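Local coordinates for DUF5348 domain-containing protein (Ruminococcus gnavus, PDB 3NRL) that is of unknown function, belongs to the DUF5348 family, and folds as a small, almost all-beta protein built on an antiparallel sheet, at residues Y28-K40 against V46-L58. Numbering follows the deposited sequence.
With SO4 (sulfate ion), chain C.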
ATOM      1  N   TYR A  28       0.049  11.104  -4.713  1.00 32.44           N
ATOM      2  CA  TYR A  28       1.044  11.689  -5.610  1.00 31.31           C
ATOM      3  C   TYR A  28       0.431  12.004  -6.975  1.00 34.71           C
ATOM      4  O   TYR A  28       0.787  12.997  -7.609  1.00 37.95           O
ATOM      5  CB  TYR A  28       2.234  10.738  -5.779  1.00 28.86           C
ATOM      6  CG  TYR A  28       3.326  11.286  -6.669  1.00 34.44           C
ATOM      7  CD1 TYR A  28       4.077  12.395  -6.281  1.00 41.23           C
ATOM      8  CD2 TYR A  28       3.593  10.714  -7.911  1.00 30.72           C
ATOM      9  CE1 TYR A  28       5.064  12.922  -7.110  1.00 49.35           C
ATOM     10  CE2 TYR A  28       4.578  11.233  -8.747  1.00 38.96           C
ATOM     11  CZ  TYR A  28       5.308  12.336  -8.342  1.00 39.12           C
ATOM     12  OH  TYR A  28       6.268  12.869  -9.167  1.00 38.14           O
ATOM     13  N   GLY A  29      -0.487  11.154  -7.428  1.00 36.21           N
ATOM     14  CA  GLY A  29      -1.135  11.390  -8.707  1.00 42.20           C
ATOM     15  C   GLY A  29      -0.749  10.422  -9.807  1.00 43.72           C
ATOM     16  O   GLY A  29      -1.322  10.452 -10.897  1.00 45.08           O
ATOM     17  N   GLY A  30       0.223   9.560  -9.531  1.00 44.59           N
ATOM     18  CA  GLY A  30       0.649   8.598 -10.528  1.00 37.88           C
ATOM     19  C   GLY A  30       2.113   8.720 -10.896  1.00 33.92           C
ATOM     20  O   GLY A  30       2.571   9.778 -11.326  1.00 35.24           O
ATOM     21  N   LEU A  31       2.845   7.624 -10.723  1.00 31.04           N
ATOM     22  CA  LEU A  31       4.266   7.568 -11.039  1.00 28.60           C
ATOM     23  C   LEU A  31       4.492   7.275 -12.520  1.00 25.23           C
ATOM     24  O   LEU A  31       3.838   6.410 -13.093  1.00 24.44           O
ATOM     25  CB  LEU A  31       4.936   6.473 -10.214  1.00 23.72           C
ATOM     26  CG  LEU A  31       4.932   6.672  -8.699  1.00 20.06           C
ATOM     27  CD1 LEU A  31       5.403   5.390  -8.016  1.00 27.53           C
ATOM     28  CD2 LEU A  31       5.833   7.830  -8.338  1.00 20.47           C
ATOM     29  N   HIS A  32       5.426   7.992 -13.132  1.00 32.91           N
ATOM     30  CA  HIS A  32       5.741   7.791 -14.544  1.00 37.53           C
ATOM     31  C   HIS A  32       7.095   7.099 -14.652  1.00 32.01           C
ATOM     32  O   HIS A  32       7.916   7.197 -13.734  1.00 33.61           O
ATOM     33  CB  HIS A  32       5.789   9.137 -15.264  1.00 39.60           C
ATOM     34  CG  HIS A  32       4.525   9.929 -15.144  1.00 52.56           C
ATOM     35  ND1 HIS A  32       3.307   9.453 -15.574  1.00 59.32           N
ATOM     36  CD2 HIS A  32       4.292  11.162 -14.635  1.00 59.69           C
ATOM     37  CE1 HIS A  32       2.374  10.358 -15.333  1.00 64.07           C
ATOM     38  NE2 HIS A  32       2.946  11.403 -14.765  1.00 68.62           N
ATOM     39  N   CYS A  33       7.331   6.400 -15.760  1.00 29.31           N
ATOM     40  CA  CYS A  33       8.606   5.715 -15.945  1.00 28.16           C
ATOM     41  C   CYS A  33       9.764   6.658 -15.656  1.00 31.89           C
ATOM     42  O   CYS A  33       9.726   7.830 -16.022  1.00 34.24           O
ATOM     43  CB  CYS A  33       8.734   5.177 -17.373  1.00 38.96           C
ATOM     44  SG  CYS A  33       7.693   3.751 -17.732  1.00 45.75           S
ATOM     45  N   GLY A  34      10.783   6.144 -14.978  1.00 27.65           N
ATOM     46  CA  GLY A  34      11.942   6.960 -14.667  1.00 30.64           C
ATOM     47  C   GLY A  34      11.922   7.690 -13.334  1.00 30.29           C
ATOM     48  O   GLY A  34      12.967   8.147 -12.870  1.00 28.45           O
ATOM     49  N   GLU A  35      10.756   7.807 -12.706  1.00 31.01           N
ATOM     50  CA  GLU A  35      10.686   8.510 -11.429  1.00 32.75           C
ATOM     51  C   GLU A  35      11.440   7.768 -10.330  1.00 29.60           C
ATOM     52  O   GLU A  35      11.326   6.553 -10.188  1.00 25.79           O
ATOM     53  CB  GLU A  35       9.226   8.737 -11.025  1.00 29.60           C
ATOM     54  CG  GLU A  35       8.481   9.611 -12.019  1.00 39.33           C
ATOM     55  CD  GLU A  35       7.291  10.321 -11.410  1.00 36.58           C
ATOM     56  OE1 GLU A  35       7.499  11.143 -10.493  1.00 51.03           O
ATOM     57  OE2 GLU A  35       6.152  10.063 -11.851  1.00 35.70           O
ATOM     58  N   CYS A  36      12.218   8.518  -9.557  1.00 25.98           N
ATOM     59  CA  CYS A  36      13.018   7.951  -8.479  1.00 27.94           C
ATOM     60  C   CYS A  36      12.482   8.292  -7.088  1.00 27.77           C
ATOM     61  O   CYS A  36      11.856   9.332  -6.881  1.00 23.92           O
ATOM     62  CB  CYS A  36      14.457   8.446  -8.605  1.00 37.85           C
ATOM     63  SG  CYS A  36      14.575  10.244  -8.729  1.00 59.48           S
ATOM     64  N   PHE A  37      12.745   7.395  -6.140  1.00 29.55           N
ATOM     65  CA  PHE A  37      12.320   7.549  -4.751  1.00 18.69           C
ATOM     66  C   PHE A  37      13.007   6.456  -3.926  1.00 21.15           C
ATOM     67  O   PHE A  37      13.656   5.581  -4.497  1.00 19.95           O
ATOM     68  CB  PHE A  37      10.793   7.433  -4.652  1.00 13.84           C
ATOM     69  CG  PHE A  37      10.233   6.158  -5.231  1.00 25.70           C
ATOM     70  CD1 PHE A  37      10.217   4.980  -4.486  1.00 14.78           C
ATOM     71  CD2 PHE A  37       9.714   6.141  -6.524  1.00 23.77           C
ATOM     72  CE1 PHE A  37       9.688   3.801  -5.021  1.00 22.92           C
ATOM     73  CE2 PHE A  37       9.185   4.970  -7.071  1.00 28.76           C
ATOM     74  CZ  PHE A  37       9.172   3.798  -6.317  1.00 25.95           C
ATOM     75  N   ASP A  38      12.892   6.514  -2.599  1.00 18.43           N
ATOM     76  CA  ASP A  38      13.515   5.498  -1.745  1.00 17.77           C
ATOM     77  C   ASP A  38      12.473   4.516  -1.229  1.00 17.76           C
ATOM     78  O   ASP A  38      11.316   4.878  -1.032  1.00 23.98           O
ATOM     79  CB  ASP A  38      14.199   6.112  -0.512  1.00 16.97           C
ATOM     80  CG  ASP A  38      15.352   7.036  -0.858  1.00 29.30           C
ATOM     81  OD1 ASP A  38      16.179   6.681  -1.721  1.00 22.20           O
ATOM     82  OD2 ASP A  38      15.444   8.115  -0.236  1.00 27.22           O
ATOM     83  N   VAL A  39      12.904   3.278  -1.003  1.00 17.20           N
ATOM     84  CA  VAL A  39      12.039   2.244  -0.458  1.00 10.07           C
ATOM     85  C   VAL A  39      12.593   1.898   0.916  1.00 13.32           C
ATOM     86  O   VAL A  39      13.802   1.718   1.083  1.00 15.99           O
ATOM     87  CB  VAL A  39      12.049   0.944  -1.294  1.00 15.55           C
ATOM     88  CG1 VAL A  39      11.277  -0.153  -0.533  1.00 12.78           C
ATOM     89  CG2 VAL A  39      11.416   1.179  -2.660  1.00 20.70           C
ATOM     90  N   LYS A  40      11.706   1.808   1.895  1.00 14.68           N
ATOM     91  CA  LYS A  40      12.110   1.480   3.248  1.00 18.00           C
ATOM     92  C   LYS A  40      12.356  -0.024   3.349  1.00 18.31           C
ATOM     93  O   LYS A  40      11.498  -0.835   2.989  1.00 17.03           O
ATOM     94  CB  LYS A  40      11.015   1.897   4.230  1.00 16.13           C
ATOM     95  CG  LYS A  40      11.357   1.689   5.695  1.00 34.54           C
ATOM     96  CD  LYS A  40      12.429   2.658   6.152  1.00 36.27           C
ATOM     97  CE  LYS A  40      12.700   2.510   7.644  1.00 53.79           C
ATOM     98  NZ  LYS A  40      11.469   2.710   8.462  1.00 44.87           N
ATOM     99  N   VAL A  46      16.424   2.550   0.571  1.00 22.92           N
ATOM    100  CA  VAL A  46      17.126   2.113  -0.632  1.00 20.50           C
ATOM    101  C   VAL A  46      16.658   2.899  -1.852  1.00 18.37           C
ATOM    102  O   VAL A  46      15.465   2.942  -2.146  1.00 15.08           O
ATOM    103  CB  VAL A  46      16.865   0.608  -0.899  1.00 32.92           C
ATOM    104  CG1 VAL A  46      17.672   0.139  -2.104  1.00 23.81           C
ATOM    105  CG2 VAL A  46      17.204  -0.211   0.341  1.00 28.35           C
ATOM    106  N   PRO A  47      17.595   3.528  -2.581  1.00 17.00           N
ATOM    107  CA  PRO A  47      17.239   4.305  -3.772  1.00 18.79           C
ATOM    108  C   PRO A  47      16.816   3.410  -4.931  1.00 16.87           C
ATOM    109  O   PRO A  47      17.518   2.463  -5.291  1.00 22.41           O
ATOM    110  CB  PRO A  47      18.524   5.072  -4.080  1.00 23.03           C
ATOM    111  CG  PRO A  47      19.583   4.114  -3.651  1.00 18.82           C
ATOM    112  CD  PRO A  47      19.042   3.616  -2.316  1.00 22.29           C
ATOM    113  N   VAL A  48      15.661   3.704  -5.509  1.00 15.27           N
ATOM    114  CA  VAL A  48      15.174   2.916  -6.632  1.00 14.98           C
ATOM    115  C   VAL A  48      14.620   3.820  -7.716  1.00 21.72           C
ATOM    116  O   VAL A  48      14.458   5.027  -7.522  1.00 22.94           O
ATOM    117  CB  VAL A  48      14.044   1.943  -6.206  1.00 15.99           C
ATOM    118  CG1 VAL A  48      14.522   1.031  -5.095  1.00 16.83           C
ATOM    119  CG2 VAL A  48      12.825   2.732  -5.741  1.00 16.63           C
ATOM    120  N   ARG A  49      14.328   3.220  -8.863  1.00 16.89           N
ATOM    121  CA  ARG A  49      13.757   3.939  -9.991  1.00 24.20           C
ATOM    122  C   ARG A  49      12.671   3.009 -10.509  1.00 19.83           C
ATOM    123  O   ARG A  49      12.902   1.810 -10.641  1.00 27.39           O
ATOM    124  CB  ARG A  49      14.822   4.173 -11.075  1.00 29.89           C
ATOM    125  CG  ARG A  49      14.369   5.087 -12.211  1.00 30.65           C
ATOM    126  CD  ARG A  49      15.508   5.427 -13.183  1.00 24.47           C
ATOM    127  NE  ARG A  49      15.919   4.291 -14.006  1.00 25.97           N
ATOM    128  CZ  ARG A  49      17.082   3.657 -13.883  1.00 26.44           C
ATOM    129  NH1 ARG A  49      17.965   4.042 -12.971  1.00 18.83           N
ATOM    130  NH2 ARG A  49      17.361   2.629 -14.667  1.00 25.17           N
ATOM    131  N   ILE A  50      11.480   3.537 -10.770  1.00 13.40           N
ATOM    132  CA  ILE A  50      10.423   2.674 -11.275  1.00 12.35           C
ATOM    133  C   ILE A  50      10.436   2.719 -12.796  1.00 22.12           C
ATOM    134  O   ILE A  50      10.592   3.781 -13.393  1.00 22.24           O
ATOM    135  CB  ILE A  50       9.030   3.074 -10.735  1.00 14.14           C
ATOM    136  CG1 ILE A  50       8.002   2.020 -11.145  1.00 17.03           C
ATOM    137  CG2 ILE A  50       8.626   4.449 -11.256  1.00 17.26           C
ATOM    138  CD1 ILE A  50       6.703   2.100 -10.372  1.00 18.42           C
ATOM    139  N   GLU A  51      10.292   1.553 -13.416  1.00 17.99           N
ATOM    140  CA  GLU A  51      10.311   1.451 -14.869  1.00 25.09           C
ATOM    141  C   GLU A  51       9.222   0.504 -15.345  1.00 26.95           C
ATOM    142  O   GLU A  51       8.592  -0.189 -14.546  1.00 22.62           O
ATOM    143  CB  GLU A  51      11.671   0.928 -15.346  1.00 20.62           C
ATOM    144  CG  GLU A  51      12.850   1.831 -15.033  1.00 26.46           C
ATOM    145  CD  GLU A  51      12.857   3.114 -15.853  1.00 31.02           C
ATOM    146  OE1 GLU A  51      11.967   3.296 -16.715  1.00 30.55           O
ATOM    147  OE2 GLU A  51      13.764   3.943 -15.630  1.00 20.75           O
HETATM  148  N   MSE A  52       9.018   0.477 -16.658  1.00 26.27           N
HETATM  149  CA  MSE A  52       8.008  -0.383 -17.261  1.00 34.93           C
HETATM  150  C   MSE A  52       8.600  -1.287 -18.333  1.00 34.47           C
HETATM  151  O   MSE A  52       9.191  -0.812 -19.305  1.00 41.18           O
HETATM  152  CB  MSE A  52       6.900   0.465 -17.888  1.00 30.84           C
HETATM  153  CG  MSE A  52       5.913  -0.324 -18.731  1.00 29.09           C
HETATM  154 SE   MSE A  52       4.810  -1.351 -17.747  1.00 43.58          SE
HETATM  155  CE  MSE A  52       3.473  -0.232 -17.561  1.00 34.25           C
ATOM    156  N   GLY A  53       8.452  -2.592 -18.140  1.00 30.73           N
ATOM    157  CA  GLY A  53       8.927  -3.557 -19.116  1.00 36.08           C
ATOM    158  C   GLY A  53       7.658  -4.228 -19.595  1.00 35.16           C
ATOM    159  O   GLY A  53       6.863  -3.612 -20.303  1.00 38.29           O
ATOM    160  N   ASP A  54       7.459  -5.485 -19.216  1.00 37.77           N
ATOM    161  CA  ASP A  54       6.235  -6.189 -19.574  1.00 43.70           C
ATOM    162  C   ASP A  54       5.248  -5.783 -18.490  1.00 47.41           C
ATOM    163  O   ASP A  54       4.029  -5.828 -18.671  1.00 42.27           O
ATOM    164  CB  ASP A  54       6.453  -7.701 -19.542  1.00 51.84           C
ATOM    165  CG  ASP A  54       7.260  -8.195 -20.722  1.00 66.81           C
ATOM    166  OD1 ASP A  54       6.757  -8.096 -21.862  1.00 74.56           O
ATOM    167  OD2 ASP A  54       8.395  -8.675 -20.512  1.00 77.04           O
ATOM    168  N   ASP A  55       5.812  -5.370 -17.358  1.00 39.69           N
ATOM    169  CA  ASP A  55       5.047  -4.933 -16.200  1.00 40.22           C
ATOM    170  C   ASP A  55       5.936  -4.004 -15.373  1.00 40.64           C
ATOM    171  O   ASP A  55       7.158  -3.982 -15.552  1.00 35.04           O
ATOM    172  CB  ASP A  55       4.620  -6.147 -15.369  1.00 42.16           C
ATOM    173  CG  ASP A  55       3.686  -5.777 -14.233  1.00 51.80           C
ATOM    174  OD1 ASP A  55       2.822  -4.899 -14.439  1.00 48.74           O
ATOM    175  OD2 ASP A  55       3.808  -6.376 -13.143  1.00 54.41           O
ATOM    176  N   TRP A  56       5.328  -3.237 -14.472  1.00 29.28           N
ATOM    177  CA  TRP A  56       6.085  -2.311 -13.633  1.00 26.32           C
ATOM    178  C   TRP A  56       7.093  -3.039 -12.749  1.00 24.88           C
ATOM    179  O   TRP A  56       6.790  -4.093 -12.188  1.00 21.72           O
ATOM    180  CB  TRP A  56       5.141  -1.504 -12.741  1.00 26.13           C
ATOM    181  CG  TRP A  56       4.188  -0.635 -13.489  1.00 26.92           C
ATOM    182  CD1 TRP A  56       2.888  -0.911 -13.789  1.00 22.09           C
ATOM    183  CD2 TRP A  56       4.461   0.660 -14.035  1.00 25.31           C
ATOM    184  NE1 TRP A  56       2.331   0.134 -14.488  1.00 32.06           N
ATOM    185  CE2 TRP A  56       3.276   1.112 -14.653  1.00 26.63           C
ATOM    186  CE3 TRP A  56       5.595   1.484 -14.063  1.00 28.28           C
ATOM    187  CZ2 TRP A  56       3.188   2.351 -15.291  1.00 19.61           C
ATOM    188  CZ3 TRP A  56       5.506   2.722 -14.700  1.00 33.54           C
ATOM    189  CH2 TRP A  56       4.311   3.141 -15.305  1.00 26.77           C
ATOM    190  N   TYR A  57       8.290  -2.474 -12.618  1.00 19.69           N
ATOM    191  CA  TYR A  57       9.311  -3.082 -11.779  1.00 18.74           C
ATOM    192  C   TYR A  57      10.238  -2.007 -11.228  1.00 20.61           C
ATOM    193  O   TYR A  57      10.253  -0.876 -11.716  1.00 20.00           O
ATOM    194  CB  TYR A  57      10.118  -4.114 -12.576  1.00 19.61           C
ATOM    195  CG  TYR A  57      10.975  -3.527 -13.672  1.00 20.39           C
ATOM    196  CD1 TYR A  57      12.317  -3.225 -13.447  1.00 25.76           C
ATOM    197  CD2 TYR A  57      10.448  -3.282 -14.940  1.00 21.71           C
ATOM    198  CE1 TYR A  57      13.116  -2.701 -14.460  1.00 26.83           C
ATOM    199  CE2 TYR A  57      11.239  -2.755 -15.962  1.00 28.59           C
ATOM    200  CZ  TYR A  57      12.571  -2.471 -15.712  1.00 26.57           C
ATOM    201  OH  TYR A  57      13.360  -1.971 -16.716  1.00 27.62           O
ATOM    202  N   LEU A  58      11.002  -2.356 -10.201  1.00 19.55           N
ATOM    203  CA  LEU A  58      11.915  -1.391  -9.611  1.00 18.77           C
ATOM    204  C   LEU A  58      13.367  -1.723  -9.912  1.00 23.18           C
ATOM    205  O   LEU A  58      13.784  -2.881  -9.854  1.00 24.35           O
ATOM    206  CB  LEU A  58      11.717  -1.333  -8.096  1.00 19.06           C
ATOM    207  CG  LEU A  58      10.313  -1.011  -7.580  1.00 14.80           C
ATOM    208  CD1 LEU A  58      10.333  -0.977  -6.052  1.00 21.85           C
ATOM    209  CD2 LEU A  58       9.848   0.326  -8.134  1.00 14.75           C
TER
HETATM  210  S   SO4 C  82       5.067   6.719 -18.927  1.00 50.97           S
HETATM  211  O1  SO4 C  82       4.987   6.286 -17.522  1.00 52.68           O
HETATM  212  O2  SO4 C  82       3.709   6.868 -19.475  1.00 54.13           O
HETATM  213  O3  SO4 C  82       5.777   8.011 -19.003  1.00 51.71           O
HETATM  214  O4  SO4 C  82       5.799   5.706 -19.709  1.00 54.44           O
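A beta hairpin joins these segments: strand 36-41 runs antiparallel to strand 44-52, and Phe37 pairs with Val48, and Val39 with Val46, through two backbone hydrogen bonds each. The ladder runs on past the start of the first strand, where Ile50 N bonds to Glu35 O and Gly34 N to Ile50 O (2.9 Å), so the type II turn from His32 to Glu35 is tied to the neighbouring strand as well. On the buried face, Val48 CG2 lies over one face of the Phe37 ring, 3.8 Å from its centroid. Phe37 holds CG between its backbone N and carbonyl carbon (chi1 55°), which swings the ring across to Val48 and brings CZ within 4.0 Å of Leu58 CD2 on strand 56-59. Val39 CG2 meets Val48 CG2 at 3.7 Å, and Leu61 touches both valines.

On the other face, the Arg49 chain passes beside Gly34 O and bends at chi3; its NE then forms a salt bridge to the anti lone pair of Glu51 OE2 at 2.7 Å, in the guanidinium plane. Glu51 OE1 lies 3.8 Å from Cys33 CB and near Gly34 N. A leucine in place of Glu51 would probably leave the Arg49 guanidinium without its mate and the turn without this carboxylate beside it. Asp38 sets OD1 against Pro47 CA, while OD2 forms a salt bridge to Arg72 on strand 70-72.

At the turn, Cys33 SG touches CB of Met52, modelled as selenomethionine, at 3.4 Å and approaches the Trp56 ring obliquely. Cys33 N donates to O1 of a sulfate, probably from the crystallisation liquor, which Arg17 also binds. Within the loop, Glu35 takes bonds from Tyr28 OH and His32 N, one on each carboxylate oxygen. The whole is a hairpin of an antiparallel meander, 36-41, 44-52 and 56-59, with an apolar face turned inward.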